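Putative oxidoreductase (Yersinia pestis, PDB 3KUX) is a putative oxidoreductase of unassigned substrate that probably binds a nicotinamide cofactor in its N-terminal Rossmann domain. Local coordinates at residues His154-Arg159 with Ala236-Tyr241; Val200-Leu205 with Ala338-Lys343; Val212-Ala217 with His229-Ala234. One frame throughout, in Å; residues are numbered along the deposited sequence.

In the fold
The three contacts lie along the large mixed sheet of the C-terminal alpha/beta domain, and interaction 3 forms the bridge between the other two. Its centre is about 9 Å from that of interaction 1 and about 11 Å from that of interaction 2, whereas interactions 1 and 2 are about 20 Å apart by centres and about 9 Å by nearest atoms. Probable backbone hydrogen bonds join neighbours: Arg157 N to Thr231 O, 2.8 Å, and Gly203 N to Tyr214 O, also 2.8 Å. Hairpin 212-217/229-234 is nested in the chain loops that both other contacts close. Helix 176-192 packs beside all three.

Interaction 1. Residues His154-Arg159 with Ala236-Tyr241; sequences HFDRYR and AETARY
His154 and Arg240 pair through backbone and side chain where the loop between strands 224-231 and 241-245 passes round the end of strand 148-156 and enters the sheet on its other side. Two groups of contacts, one polar and one cation-pi, flank this junction. The backbone link is His154 N to Arg240 O, 2.9 Å and nearly straight at 164°. Arg240 and Tyr241 together face Lys252 on the next strand, a classic beta bulge.

The Arg240 side chain leaves with CG anti to the backbone N (chi1 169°) and bends at chi2, which brings its guanidinium back over Phe155. The two planes are 29° apart, with Arg240 CZ 4.2 Å from the centroid of the Phe155 ring, over the face and displaced toward the rim: a cation-pi stack. Tyr241 CE1 lies over the opposite guanidinium face. NH1 makes a weak, bent bond to His154 O and a stronger one to Ser153 OG, while Leu184 of helix 176-192 touches both Phe155 and Arg240.

Beyond the backbone link, Asp156 OD2 collects two donors. Thr238 OG1 meets Asp156 OD2 on the anti side at 2.6 Å, and His154 ND1 meets the same oxygen on the syn side at 2.7 Å, both tilted to the same face of the carboxylate. A water also spans the two segments, accepting from Asp156 N at 3.0 Å and donating to Thr238 OG1 at 2.8 Å. The hydroxyl of Thr238 thus both gives and receives a bond.

His154 NE2 is bonded to Glu152 OE1, and its ring stacks on that of His229. With a carboxylate at each nitrogen, the imidazole may well be held in its protonated, cationic form, and the double grip on OD2 would help keep Asp156 ionised.

Interaction 2. Residues Val200-Leu205 with Ala338-Lys343; sequences VDLGML and ASDQQK
Ser339 and Asp340, in the last turn of helix 323-342, each offer a side-chain oxygen to a backbone N-H of strand 197-203. Ser339 OG receives Val200 N at 2.8 Å, almost straight at 171°, and is also bonded to Lys344 O. Two residues along the strand, Leu202 N donates to Asp340 OD1 at 2.9 Å, from above the carboxylate plane. Asp340 reaches this N-H with CG anti to its own backbone N (chi1 177°).

Asp201 and Gly203, which alternate with Val200 and Leu202, bond to strand 214-221, so the helix end serves the other edge of the strand, the side on which the short strand 346-347 continues the sheet. The helix terminates in a Schellman motif with Lys343, of positive phi, as its C-prime residue.

Salt bridges link three charged side chains. Lys343 NZ lies 3.1 Å from Asp340 OD1, on the carboxylate face opposite Leu202 N, and 3.3 Å from Asp201 OD2 in a weaker bond; the path of the lysine's methylenes is less sure. The lysine probably offsets repulsion between the two acids.

Leu202 CB packs against the Asp340 carboxylate, 3.7 Å from Asp340 CG, and Trp177 touches both Val200 and Leu202.

Interaction 3. Residues Val212-Ala217 with His229-Ala234; sequences VDYFHA and HSTVLA
His229 faces His216 as a non-hydrogen-bonded pair of the antiparallel hairpin formed by strands 214-221 and 224-231. The two imidazoles meet rim to rim, with planes at 76° and centroids 5.0 Å apart; their very close atomic approach in the model is doubtful. Tyr214 completes this aromatic cluster, its CE1 lying 3.6 Å from CE1 of His229, with the two rings almost perpendicular. Phe215 O sits over one face of the His229 ring.

Ser230 and Phe215 form the hydrogen-bonded pair. Phe215 N donates to Ser230 O at 3.1 Å, and Ser230 N returns a bond to Phe215 O at 2.9 Å. The phenyl ring, its CG placed between the backbone N and carbonyl carbon (chi1 80°), folds over the partner strand, so that Ser230 CB makes a CH-pi contact 4.0 Å from the Phe215 ring centroid. The hydroxyl of Ser230 instead bonds to Phe155 O.

Thr231 and Tyr214 are a non-hydrogen-bonded pair. Thr231 OG1 lies at the edge of the Tyr214 ring, near its plane, and accepts from Leu233 N at 3.2 Å, an ST turn that leads the chain out of the strand.

At Val232 the ladder loosens: Val232 N gives only a weak bond to Asp213 O, 3.4 Å, while Val232 CG2 packs on Asp213 CB at 3.7 Å. Asp213 and Tyr214 both face Gly203, a classic beta bulge, and the Asp213 carboxylate is held by Leu205 N, Arg206 N and Ser209 OG.

In the sheet, strand 197-203 borders the hairpin beside Tyr214 and His216, and strand 148-156 beside His229 and Thr231. The face bearing Phe215 and Ser230 packs on helix 176-192, where Trp177 meets the Phe215 ring edge-to-face.

Interaction 1. Residues His154-Arg159 with Ala236-Tyr241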
ATOM      1  N   HIS A 154     -14.395  -1.724  -0.234  1.00  8.01           N
ATOM      2  CA  HIS A 154     -14.533  -1.718   1.231  1.00  8.62           C
ATOM      3  C   HIS A 154     -13.401  -2.448   1.959  1.00  8.36           C
ATOM      4  O   HIS A 154     -12.828  -3.409   1.441  1.00  8.51           O
ATOM      5  CB  HIS A 154     -15.830  -2.404   1.658  1.00  8.05           C
ATOM      6  CG  HIS A 154     -17.073  -1.633   1.349  1.00 12.66           C
ATOM      7  ND1 HIS A 154     -18.011  -1.326   2.312  1.00 14.02           N
ATOM      8  CD2 HIS A 154     -17.555  -1.142   0.184  1.00 12.92           C
ATOM      9  CE1 HIS A 154     -19.008  -0.661   1.755  1.00 11.75           C
ATOM     10  NE2 HIS A 154     -18.757  -0.540   0.464  1.00  8.08           N
ATOM     11  N   PHE A 155     -13.111  -1.993   3.175  1.00  7.25           N
ATOM     12  CA  PHE A 155     -12.380  -2.793   4.153  1.00  7.18           C
ATOM     13  C   PHE A 155     -13.152  -2.804   5.465  1.00  7.21           C
ATOM     14  O   PHE A 155     -12.730  -2.198   6.452  1.00  8.65           O
ATOM     15  CB  PHE A 155     -10.970  -2.260   4.384  1.00  7.36           C
ATOM     16  CG  PHE A 155      -9.936  -2.923   3.538  1.00 10.50           C
ATOM     17  CD1 PHE A 155     -10.017  -4.280   3.268  1.00 15.55           C
ATOM     18  CD2 PHE A 155      -8.877  -2.200   3.015  1.00 15.44           C
ATOM     19  CE1 PHE A 155      -9.063  -4.906   2.481  1.00 18.99           C
ATOM     20  CE2 PHE A 155      -7.919  -2.815   2.226  1.00 19.25           C
ATOM     21  CZ  PHE A 155      -8.013  -4.173   1.959  1.00 21.37           C
ATOM     22  N   ASP A 156     -14.291  -3.488   5.465  1.00  5.60           N
ATOM     23  CA  ASP A 156     -15.166  -3.519   6.629  1.00  4.06           C
ATOM     24  C   ASP A 156     -14.736  -4.624   7.576  1.00  3.58           C
ATOM     25  O   ASP A 156     -14.489  -5.746   7.150  1.00  3.52           O
ATOM     26  CB  ASP A 156     -16.617  -3.718   6.194  1.00  2.00           C
ATOM     27  CG  ASP A 156     -17.087  -2.635   5.254  1.00  5.16           C
ATOM     28  OD1 ASP A 156     -16.481  -1.540   5.267  1.00 13.25           O
ATOM     29  OD2 ASP A 156     -18.051  -2.868   4.500  1.00  3.02           O
ATOM     30  N   ARG A 157     -14.639  -4.299   8.859  1.00  3.89           N
ATOM     31  CA  ARG A 157     -14.197  -5.264   9.854  1.00  4.66           C
ATOM     32  C   ARG A 157     -15.108  -5.270  11.060  1.00  6.52           C
ATOM     33  O   ARG A 157     -15.879  -4.337  11.283  1.00  7.11           O
ATOM     34  CB  ARG A 157     -12.796  -4.926  10.339  1.00  3.82           C
ATOM     35  CG  ARG A 157     -11.747  -4.880   9.272  1.00  3.08           C
ATOM     36  CD  ARG A 157     -10.645  -3.971   9.740  1.00 10.22           C
ATOM     37  NE  ARG A 157      -9.396  -4.206   9.034  1.00 16.37           N
ATOM     38  CZ  ARG A 157      -8.318  -3.448   9.189  1.00 20.12           C
ATOM     39  NH1 ARG A 157      -8.361  -2.412  10.020  1.00 20.97           N
ATOM     40  NH2 ARG A 157      -7.207  -3.719   8.513  1.00 14.33           N
ATOM     41  N   TYR A 158     -14.996  -6.325  11.855  1.00  8.57           N
ATOM     42  CA  TYR A 158     -15.686  -6.375  13.125  1.00  8.90           C
ATOM     43  C   TYR A 158     -14.700  -6.497  14.267  1.00  9.31           C
ATOM     44  O   TYR A 158     -14.290  -7.601  14.625  1.00  8.33           O
ATOM     45  CB  TYR A 158     -16.672  -7.543  13.168  1.00  8.61           C
ATOM     46  CG  TYR A 158     -17.554  -7.515  14.396  1.00 10.96           C
ATOM     47  CD1 TYR A 158     -18.527  -6.533  14.550  1.00  9.09           C
ATOM     48  CD2 TYR A 158     -17.408  -8.459  15.403  1.00 10.30           C
ATOM     49  CE1 TYR A 158     -19.332  -6.496  15.668  1.00 10.23           C
ATOM     50  CE2 TYR A 158     -18.211  -8.429  16.527  1.00 11.36           C
ATOM     51  CZ  TYR A 158     -19.171  -7.443  16.655  1.00 12.16           C
ATOM     52  OH  TYR A 158     -19.974  -7.403  17.772  1.00 15.11           O
ATOM     53  N   ARG A 159     -14.310  -5.360  14.829  1.00 11.95           N
ATOM     54  CA  ARG A 159     -13.614  -5.354  16.110  1.00 17.09           C
ATOM     55  C   ARG A 159     -14.245  -4.341  17.053  1.00 19.21           C
ATOM     56  O   ARG A 159     -13.842  -3.180  17.088  1.00 18.30           O
ATOM     57  CB  ARG A 159     -12.112  -5.105  15.943  1.00 16.48           C
ATOM     58  CG  ARG A 159     -11.746  -3.921  15.080  1.00 21.93           C
ATOM     59  CD  ARG A 159     -10.430  -4.191  14.383  1.00 28.48           C
ATOM     60  NE  ARG A 159     -10.529  -5.393  13.563  1.00 36.90           N
ATOM     61  CZ  ARG A 159      -9.495  -6.143  13.199  1.00 40.81           C
ATOM     62  NH1 ARG A 159      -8.269  -5.816  13.589  1.00 41.23           N
ATOM     63  NH2 ARG A 159      -9.688  -7.223  12.449  1.00 39.47           N
ATOM     64  N   ALA A 236     -21.139  -8.797   9.791  1.00 12.98           N
ATOM     65  CA  ALA A 236     -21.310  -9.560   8.558  1.00 13.38           C
ATOM     66  C   ALA A 236     -20.288  -9.153   7.500  1.00 12.73           C
ATOM     67  O   ALA A 236     -20.019  -7.971   7.290  1.00 14.11           O
ATOM     68  CB  ALA A 236     -22.728  -9.406   8.025  1.00 11.76           C
ATOM     69  N   GLU A 237     -19.716 -10.148   6.839  1.00 12.40           N
ATOM     70  CA  GLU A 237     -18.757  -9.908   5.778  1.00 12.62           C
ATOM     71  C   GLU A 237     -19.445  -9.183   4.620  1.00 10.99           C
ATOM     72  O   GLU A 237     -20.519  -9.594   4.178  1.00 12.46           O
ATOM     73  CB  GLU A 237     -18.178 -11.246   5.316  1.00 12.34           C
ATOM     74  CG  GLU A 237     -16.962 -11.144   4.421  1.00 26.20           C
ATOM     75  CD  GLU A 237     -15.992 -12.301   4.622  1.00 34.58           C
ATOM     76  OE1 GLU A 237     -16.428 -13.372   5.102  1.00 29.53           O
ATOM     77  OE2 GLU A 237     -14.791 -12.129   4.303  1.00 31.69           O
ATOM     78  N   THR A 238     -18.842  -8.098   4.143  1.00  8.89           N
ATOM     79  CA  THR A 238     -19.352  -7.396   2.969  1.00  8.56           C
ATOM     80  C   THR A 238     -18.352  -7.460   1.830  1.00  8.00           C
ATOM     81  O   THR A 238     -17.189  -7.795   2.041  1.00  9.67           O
ATOM     82  CB  THR A 238     -19.611  -5.924   3.258  1.00  7.94           C
ATOM     83  OG1 THR A 238     -18.382  -5.302   3.647  1.00 10.39           O
ATOM     84  CG2 THR A 238     -20.632  -5.773   4.365  1.00  7.34           C
ATOM     85  N   ALA A 239     -18.806  -7.119   0.626  1.00  7.90           N
ATOM     86  CA  ALA A 239     -17.984  -7.245  -0.584  1.00  6.31           C
ATOM     87  C   ALA A 239     -16.716  -6.423  -0.486  1.00  5.82           C
ATOM     88  O   ALA A 239     -16.727  -5.331   0.076  1.00  7.40           O
ATOM     89  CB  ALA A 239     -18.773  -6.830  -1.807  1.00  5.59           C
ATOM     90  N   ARG A 240     -15.623  -6.949  -1.031  1.00  4.92           N
ATOM     91  CA  ARG A 240     -14.383  -6.192  -1.133  1.00  4.56           C
ATOM     92  C   ARG A 240     -14.534  -5.189  -2.272  1.00  4.97           C
ATOM     93  O   ARG A 240     -14.360  -3.981  -2.077  1.00  6.66           O
ATOM     94  CB  ARG A 240     -13.195  -7.130  -1.375  1.00  4.90           C
ATOM     95  CG  ARG A 240     -11.886  -6.437  -1.766  1.00  5.56           C
ATOM     96  CD  ARG A 240     -11.190  -5.773  -0.574  1.00  2.60           C
ATOM     97  NE  ARG A 240     -10.088  -4.921  -1.020  1.00  2.00           N
ATOM     98  CZ  ARG A 240     -10.190  -3.612  -1.245  1.00  2.00           C
ATOM     99  NH1 ARG A 240     -11.339  -2.981  -1.053  1.00  2.00           N
ATOM    100  NH2 ARG A 240      -9.136  -2.929  -1.666  1.00  6.73           N
ATOM    101  N   TYR A 241     -14.884  -5.697  -3.452  1.00  2.55           N
ATOM    102  CA  TYR A 241     -15.145  -4.861  -4.616  1.00  2.00           C
ATOM    103  C   TYR A 241     -16.547  -5.092  -5.165  1.00  3.02           C
ATOM    104  O   TYR A 241     -17.033  -6.225  -5.212  1.00  3.19           O
ATOM    105  CB  TYR A 241     -14.171  -5.172  -5.752  1.00  3.05           C
ATOM    106  CG  TYR A 241     -12.721  -4.814  -5.524  1.00  4.80           C
ATOM    107  CD1 TYR A 241     -12.360  -3.652  -4.853  1.00  5.47           C
ATOM    108  CD2 TYR A 241     -11.709  -5.620  -6.029  1.00  5.32           C
ATOM    109  CE1 TYR A 241     -11.029  -3.326  -4.662  1.00  6.79           C
ATOM    110  CE2 TYR A 241     -10.377  -5.302  -5.850  1.00  6.25           C
ATOM    111  CZ  TYR A 241     -10.044  -4.156  -5.167  1.00  7.05           C
ATOM    112  OH  TYR A 241      -8.720  -3.844  -4.988  1.00  2.00           O
TER
HETATM  113  O   HOH W   1     -15.584  -5.270   3.411  1.00 19.38           O

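Interaction 2. Residues Val200-Leu205 with Ala338-Lys343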
ATOM      1  N   VAL A 200     -15.687  13.266   1.608  1.00  7.40           N
ATOM      2  CA  VAL A 200     -15.414  12.276   2.643  1.00  7.47           C
ATOM      3  C   VAL A 200     -16.214  12.493   3.913  1.00  8.53           C
ATOM      4  O   VAL A 200     -16.352  13.613   4.398  1.00 10.40           O
ATOM      5  CB  VAL A 200     -13.921  12.221   2.990  1.00  7.73           C
ATOM      6  CG1 VAL A 200     -13.691  11.298   4.177  1.00  3.70           C
ATOM      7  CG2 VAL A 200     -13.118  11.761   1.774  1.00  6.56           C
ATOM      8  N   ASP A 201     -16.742  11.402   4.447  1.00  9.40           N
ATOM      9  CA  ASP A 201     -17.489  11.447   5.691  1.00 10.53           C
ATOM     10  C   ASP A 201     -16.779  10.583   6.720  1.00 10.62           C
ATOM     11  O   ASP A 201     -16.840   9.354   6.650  1.00 14.03           O
ATOM     12  CB  ASP A 201     -18.919  10.944   5.472  1.00 10.73           C
ATOM     13  CG  ASP A 201     -19.667  10.708   6.779  1.00 14.19           C
ATOM     14  OD1 ASP A 201     -20.445   9.730   6.845  1.00 16.75           O
ATOM     15  OD2 ASP A 201     -19.480  11.498   7.736  1.00  9.81           O
ATOM     16  N   LEU A 202     -16.086  11.220   7.658  1.00  8.72           N
ATOM     17  CA  LEU A 202     -15.389  10.493   8.714  1.00  7.85           C
ATOM     18  C   LEU A 202     -16.324  10.261   9.893  1.00  8.25           C
ATOM     19  O   LEU A 202     -17.247  11.034  10.116  1.00  9.69           O
ATOM     20  CB  LEU A 202     -14.140  11.253   9.155  1.00  6.37           C
ATOM     21  CG  LEU A 202     -13.085  11.452   8.059  1.00  9.76           C
ATOM     22  CD1 LEU A 202     -11.848  12.143   8.615  1.00  8.54           C
ATOM     23  CD2 LEU A 202     -12.708  10.129   7.387  1.00  5.13           C
ATOM     24  N   GLY A 203     -16.096   9.193  10.646  1.00  9.25           N
ATOM     25  CA  GLY A 203     -16.976   8.891  11.764  1.00 10.81           C
ATOM     26  C   GLY A 203     -16.342   8.137  12.911  1.00 11.92           C
ATOM     27  O   GLY A 203     -15.282   7.531  12.768  1.00 13.76           O
HETATM   28  N   MSE A 204     -17.002   8.192  14.062  1.00 13.13           N
HETATM   29  CA  MSE A 204     -16.664   7.349  15.196  1.00 14.42           C
HETATM   30  C   MSE A 204     -17.934   6.671  15.682  1.00 13.74           C
HETATM   31  O   MSE A 204     -18.708   7.245  16.450  1.00 12.27           O
HETATM   32  CB  MSE A 204     -16.029   8.164  16.313  1.00 16.21           C
HETATM   33  CG  MSE A 204     -14.570   8.467  16.059  1.00 28.68           C
HETATM   34 SE   MSE A 204     -13.717   9.288  17.599  1.00 54.70          SE
HETATM   35  CE  MSE A 204     -14.660   8.324  19.012  1.00 44.96           C
ATOM     36  N   LEU A 205     -18.142   5.446  15.212  1.00 13.78           N
ATOM     37  CA  LEU A 205     -19.382   4.725  15.455  1.00 12.66           C
ATOM     38  C   LEU A 205     -19.258   3.743  16.607  1.00 12.93           C
ATOM     39  O   LEU A 205     -20.265   3.335  17.190  1.00 13.73           O
ATOM     40  CB  LEU A 205     -19.820   3.990  14.190  1.00 11.38           C
ATOM     41  CG  LEU A 205     -20.659   4.790  13.195  1.00  8.74           C
ATOM     42  CD1 LEU A 205     -20.393   6.277  13.324  1.00  2.00           C
ATOM     43  CD2 LEU A 205     -20.415   4.290  11.772  1.00  4.73           C
ATOM     44  N   ALA A 338     -10.250  17.876   5.001  1.00  8.70           N
ATOM     45  CA  ALA A 338     -10.865  19.173   4.741  1.00  8.29           C
ATOM     46  C   ALA A 338     -12.322  18.979   4.358  1.00  9.70           C
ATOM     47  O   ALA A 338     -13.213  19.611   4.928  1.00  9.63           O
ATOM     48  CB  ALA A 338     -10.127  19.903   3.636  1.00  6.51           C
ATOM     49  N   SER A 339     -12.555  18.093   3.391  1.00 10.24           N
ATOM     50  CA  SER A 339     -13.905  17.808   2.911  1.00 10.18           C
ATOM     51  C   SER A 339     -14.817  17.425   4.059  1.00  9.77           C
ATOM     52  O   SER A 339     -15.973  17.834   4.108  1.00 10.62           O
ATOM     53  CB  SER A 339     -13.889  16.688   1.871  1.00 10.42           C
ATOM     54  OG  SER A 339     -15.146  16.029   1.810  1.00  6.14           O
ATOM     55  N   ASP A 340     -14.289  16.635   4.984  1.00 10.15           N
ATOM     56  CA  ASP A 340     -15.074  16.206   6.128  1.00 10.46           C
ATOM     57  C   ASP A 340     -15.375  17.387   7.039  1.00 10.75           C
ATOM     58  O   ASP A 340     -16.477  17.505   7.566  1.00 11.91           O
ATOM     59  CB  ASP A 340     -14.349  15.117   6.911  1.00  8.86           C
ATOM     60  CG  ASP A 340     -15.112  14.701   8.143  1.00 11.34           C
ATOM     61  OD1 ASP A 340     -16.172  14.058   7.997  1.00 16.11           O
ATOM     62  OD2 ASP A 340     -14.664  15.034   9.260  1.00 10.46           O
ATOM     63  N   GLN A 341     -14.389  18.258   7.223  1.00  9.82           N
ATOM     64  CA  GLN A 341     -14.565  19.427   8.067  1.00  9.99           C
ATOM     65  C   GLN A 341     -15.666  20.329   7.527  1.00 11.89           C
ATOM     66  O   GLN A 341     -16.443  20.904   8.293  1.00 13.94           O
ATOM     67  CB  GLN A 341     -13.258  20.204   8.178  1.00  8.34           C
ATOM     68  CG  GLN A 341     -12.168  19.460   8.906  1.00  9.27           C
ATOM     69  CD  GLN A 341     -10.812  20.111   8.736  1.00 15.36           C
ATOM     70  OE1 GLN A 341      -9.854  19.775   9.434  1.00 17.16           O
ATOM     71  NE2 GLN A 341     -10.721  21.051   7.802  1.00 20.35           N
ATOM     72  N   GLN A 342     -15.733  20.448   6.204  1.00 13.60           N
ATOM     73  CA  GLN A 342     -16.706  21.325   5.564  1.00 14.23           C
ATOM     74  C   GLN A 342     -17.971  20.578   5.157  1.00 15.44           C
ATOM     75  O   GLN A 342     -18.955  21.191   4.747  1.00 17.62           O
ATOM     76  CB  GLN A 342     -16.096  21.998   4.334  1.00 13.47           C
ATOM     77  CG  GLN A 342     -14.773  22.713   4.587  1.00 13.29           C
ATOM     78  CD  GLN A 342     -14.135  23.233   3.301  1.00 14.16           C
ATOM     79  OE1 GLN A 342     -14.823  23.562   2.331  1.00 13.16           O
ATOM     80  NE2 GLN A 342     -12.811  23.310   3.294  1.00  9.79           N
ATOM     81  N   LYS A 343     -17.950  19.257   5.272  1.00 16.48           N
ATOM     82  CA  LYS A 343     -19.045  18.444   4.755  1.00 18.90           C
ATOM     83  C   LYS A 343     -19.345  18.876   3.323  1.00 19.24           C
ATOM     84  O   LYS A 343     -20.497  19.122   2.963  1.00 21.77           O
ATOM     85  CB  LYS A 343     -20.310  18.588   5.613  1.00 18.71           C
ATOM     86  CG  LYS A 343     -20.103  18.518   7.123  1.00 23.57           C
ATOM     87  CD  LYS A 343     -19.304  17.291   7.560  1.00 34.27           C
ATOM     88  CE  LYS A 343     -19.990  15.982   7.193  1.00 38.12           C
ATOM     89  NZ  LYS A 343     -19.152  14.809   7.595  1.00 39.99           N
TER

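Interaction 3. Residues Val212-Ala217 with His229-Ala234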
ATOM      1  N   VAL A 212     -10.816   8.123  14.439  1.00 13.48           N
ATOM      2  CA  VAL A 212     -11.788   7.799  13.407  1.00 12.55           C
ATOM      3  C   VAL A 212     -11.856   6.282  13.243  1.00 12.00           C
ATOM      4  O   VAL A 212     -10.826   5.621  13.102  1.00 12.61           O
ATOM      5  CB  VAL A 212     -11.421   8.451  12.060  1.00 12.16           C
ATOM      6  CG1 VAL A 212     -12.435   8.072  10.990  1.00 11.32           C
ATOM      7  CG2 VAL A 212     -11.339   9.962  12.209  1.00 11.21           C
ATOM      8  N   ASP A 213     -13.068   5.733  13.284  1.00  9.90           N
ATOM      9  CA  ASP A 213     -13.264   4.293  13.163  1.00  9.04           C
ATOM     10  C   ASP A 213     -14.237   3.981  12.035  1.00  9.59           C
ATOM     11  O   ASP A 213     -14.745   2.867  11.936  1.00 11.93           O
ATOM     12  CB  ASP A 213     -13.783   3.705  14.477  1.00  9.04           C
ATOM     13  CG  ASP A 213     -15.231   4.090  14.762  1.00 12.73           C
ATOM     14  OD1 ASP A 213     -15.965   4.411  13.804  1.00 13.87           O
ATOM     15  OD2 ASP A 213     -15.642   4.066  15.945  1.00  9.97           O
ATOM     16  N   TYR A 214     -14.495   4.978  11.192  1.00  9.06           N
ATOM     17  CA  TYR A 214     -15.432   4.848  10.082  1.00  7.58           C
ATOM     18  C   TYR A 214     -15.126   5.908   9.034  1.00  7.84           C
ATOM     19  O   TYR A 214     -14.842   7.057   9.373  1.00  8.27           O
ATOM     20  CB  TYR A 214     -16.867   5.028  10.586  1.00  7.68           C
ATOM     21  CG  TYR A 214     -17.920   5.196   9.496  1.00  7.34           C
ATOM     22  CD1 TYR A 214     -18.655   4.110   9.036  1.00  4.40           C
ATOM     23  CD2 TYR A 214     -18.189   6.443   8.948  1.00  2.14           C
ATOM     24  CE1 TYR A 214     -19.618   4.261   8.053  1.00  2.57           C
ATOM     25  CE2 TYR A 214     -19.149   6.605   7.966  1.00  2.00           C
ATOM     26  CZ  TYR A 214     -19.861   5.513   7.520  1.00  5.58           C
ATOM     27  OH  TYR A 214     -20.821   5.672   6.536  1.00  3.95           O
ATOM     28  N   PHE A 215     -15.176   5.529   7.761  1.00  7.33           N
ATOM     29  CA  PHE A 215     -15.079   6.521   6.691  1.00  6.70           C
ATOM     30  C   PHE A 215     -15.760   6.069   5.413  1.00  6.76           C
ATOM     31  O   PHE A 215     -15.699   4.896   5.045  1.00  7.86           O
ATOM     32  CB  PHE A 215     -13.624   6.942   6.426  1.00  7.00           C
ATOM     33  CG  PHE A 215     -12.837   5.972   5.593  1.00  3.99           C
ATOM     34  CD1 PHE A 215     -13.110   5.809   4.248  1.00 10.33           C
ATOM     35  CD2 PHE A 215     -11.792   5.251   6.150  1.00 11.30           C
ATOM     36  CE1 PHE A 215     -12.371   4.920   3.473  1.00  9.21           C
ATOM     37  CE2 PHE A 215     -11.048   4.361   5.382  1.00  8.86           C
ATOM     38  CZ  PHE A 215     -11.339   4.198   4.042  1.00  5.35           C
ATOM     39  N   HIS A 216     -16.410   7.017   4.749  1.00  6.74           N
ATOM     40  CA  HIS A 216     -17.145   6.753   3.520  1.00  7.07           C
ATOM     41  C   HIS A 216     -16.798   7.846   2.516  1.00  6.91           C
ATOM     42  O   HIS A 216     -17.228   8.990   2.662  1.00  8.71           O
ATOM     43  CB  HIS A 216     -18.644   6.741   3.822  1.00  7.22           C
ATOM     44  CG  HIS A 216     -19.495   6.264   2.689  1.00  6.30           C
ATOM     45  ND1 HIS A 216     -20.253   7.118   1.918  1.00  8.38           N
ATOM     46  CD2 HIS A 216     -19.727   5.018   2.210  1.00  8.65           C
ATOM     47  CE1 HIS A 216     -20.908   6.420   1.006  1.00  9.31           C
ATOM     48  NE2 HIS A 216     -20.605   5.144   1.160  1.00  8.47           N
ATOM     49  N   ALA A 217     -15.993   7.504   1.512  1.00  6.55           N
ATOM     50  CA  ALA A 217     -15.508   8.497   0.549  1.00  3.37           C
ATOM     51  C   ALA A 217     -16.126   8.307  -0.817  1.00  3.56           C
ATOM     52  O   ALA A 217     -16.226   7.186  -1.310  1.00  3.98           O
ATOM     53  CB  ALA A 217     -13.999   8.436   0.439  1.00  3.63           C
ATOM     54  N   HIS A 229     -14.832   2.776   1.302  1.00  2.00           N
ATOM     55  CA  HIS A 229     -15.527   2.663   2.573  1.00  3.34           C
ATOM     56  C   HIS A 229     -14.814   1.730   3.552  1.00  4.51           C
ATOM     57  O   HIS A 229     -14.311   0.676   3.169  1.00  5.81           O
ATOM     58  CB  HIS A 229     -16.962   2.169   2.325  1.00  3.26           C
ATOM     59  CG  HIS A 229     -17.814   2.131   3.557  1.00  4.81           C
ATOM     60  ND1 HIS A 229     -18.969   2.872   3.685  1.00 11.37           N
ATOM     61  CD2 HIS A 229     -17.677   1.445   4.717  1.00  2.71           C
ATOM     62  CE1 HIS A 229     -19.507   2.644   4.871  1.00  8.74           C
ATOM     63  NE2 HIS A 229     -18.742   1.784   5.517  1.00  5.95           N
ATOM     64  N   SER A 230     -14.780   2.112   4.824  1.00  5.43           N
ATOM     65  CA  SER A 230     -14.271   1.212   5.853  1.00  5.94           C
ATOM     66  C   SER A 230     -14.997   1.404   7.185  1.00  7.44           C
ATOM     67  O   SER A 230     -15.616   2.446   7.423  1.00  7.28           O
ATOM     68  CB  SER A 230     -12.765   1.384   6.031  1.00  4.06           C
ATOM     69  OG  SER A 230     -12.224   0.283   6.733  1.00  2.00           O
ATOM     70  N   THR A 231     -14.916   0.394   8.048  1.00  7.35           N
ATOM     71  CA  THR A 231     -15.593   0.427   9.341  1.00  7.11           C
ATOM     72  C   THR A 231     -15.077  -0.686  10.253  1.00  7.10           C
ATOM     73  O   THR A 231     -14.579  -1.701   9.772  1.00  8.03           O
ATOM     74  CB  THR A 231     -17.113   0.268   9.165  1.00  7.18           C
ATOM     75  OG1 THR A 231     -17.763   0.378  10.437  1.00 12.76           O
ATOM     76  CG2 THR A 231     -17.438  -1.088   8.557  1.00  5.57           C
ATOM     77  N   VAL A 232     -15.200  -0.494  11.566  1.00  7.14           N
ATOM     78  CA  VAL A 232     -14.805  -1.514  12.544  1.00  5.58           C
ATOM     79  C   VAL A 232     -16.014  -2.190  13.178  1.00  8.17           C
ATOM     80  O   VAL A 232     -15.870  -3.034  14.061  1.00 10.85           O
ATOM     81  CB  VAL A 232     -13.926  -0.935  13.673  1.00  4.83           C
ATOM     82  CG1 VAL A 232     -12.616  -0.406  13.116  1.00  2.14           C
ATOM     83  CG2 VAL A 232     -14.678   0.153  14.446  1.00  3.33           C
ATOM     84  N   LEU A 233     -17.209  -1.808  12.739  1.00  9.18           N
ATOM     85  CA  LEU A 233     -18.432  -2.428  13.232  1.00  8.81           C
ATOM     86  C   LEU A 233     -19.238  -3.034  12.092  1.00 10.13           C
ATOM     87  O   LEU A 233     -20.297  -2.526  11.724  1.00 11.03           O
ATOM     88  CB  LEU A 233     -19.281  -1.414  13.985  1.00 10.17           C
ATOM     89  CG  LEU A 233     -18.794  -1.044  15.380  1.00 10.85           C
ATOM     90  CD1 LEU A 233     -19.776  -0.079  16.015  1.00  9.86           C
ATOM     91  CD2 LEU A 233     -18.647  -2.297  16.225  1.00 14.76           C
ATOM     92  N   ALA A 234     -18.717  -4.119  11.530  1.00  9.27           N
ATOM     93  CA  ALA A 234     -19.405  -4.855  10.486  1.00  9.08           C
ATOM     94  C   ALA A 234     -19.290  -6.353  10.761  1.00 10.50           C
ATOM     95  O   ALA A 234     -18.407  -7.024  10.230  1.00 13.03           O
ATOM     96  CB  ALA A 234     -18.827  -4.512   9.134  1.00  8.26           C
TER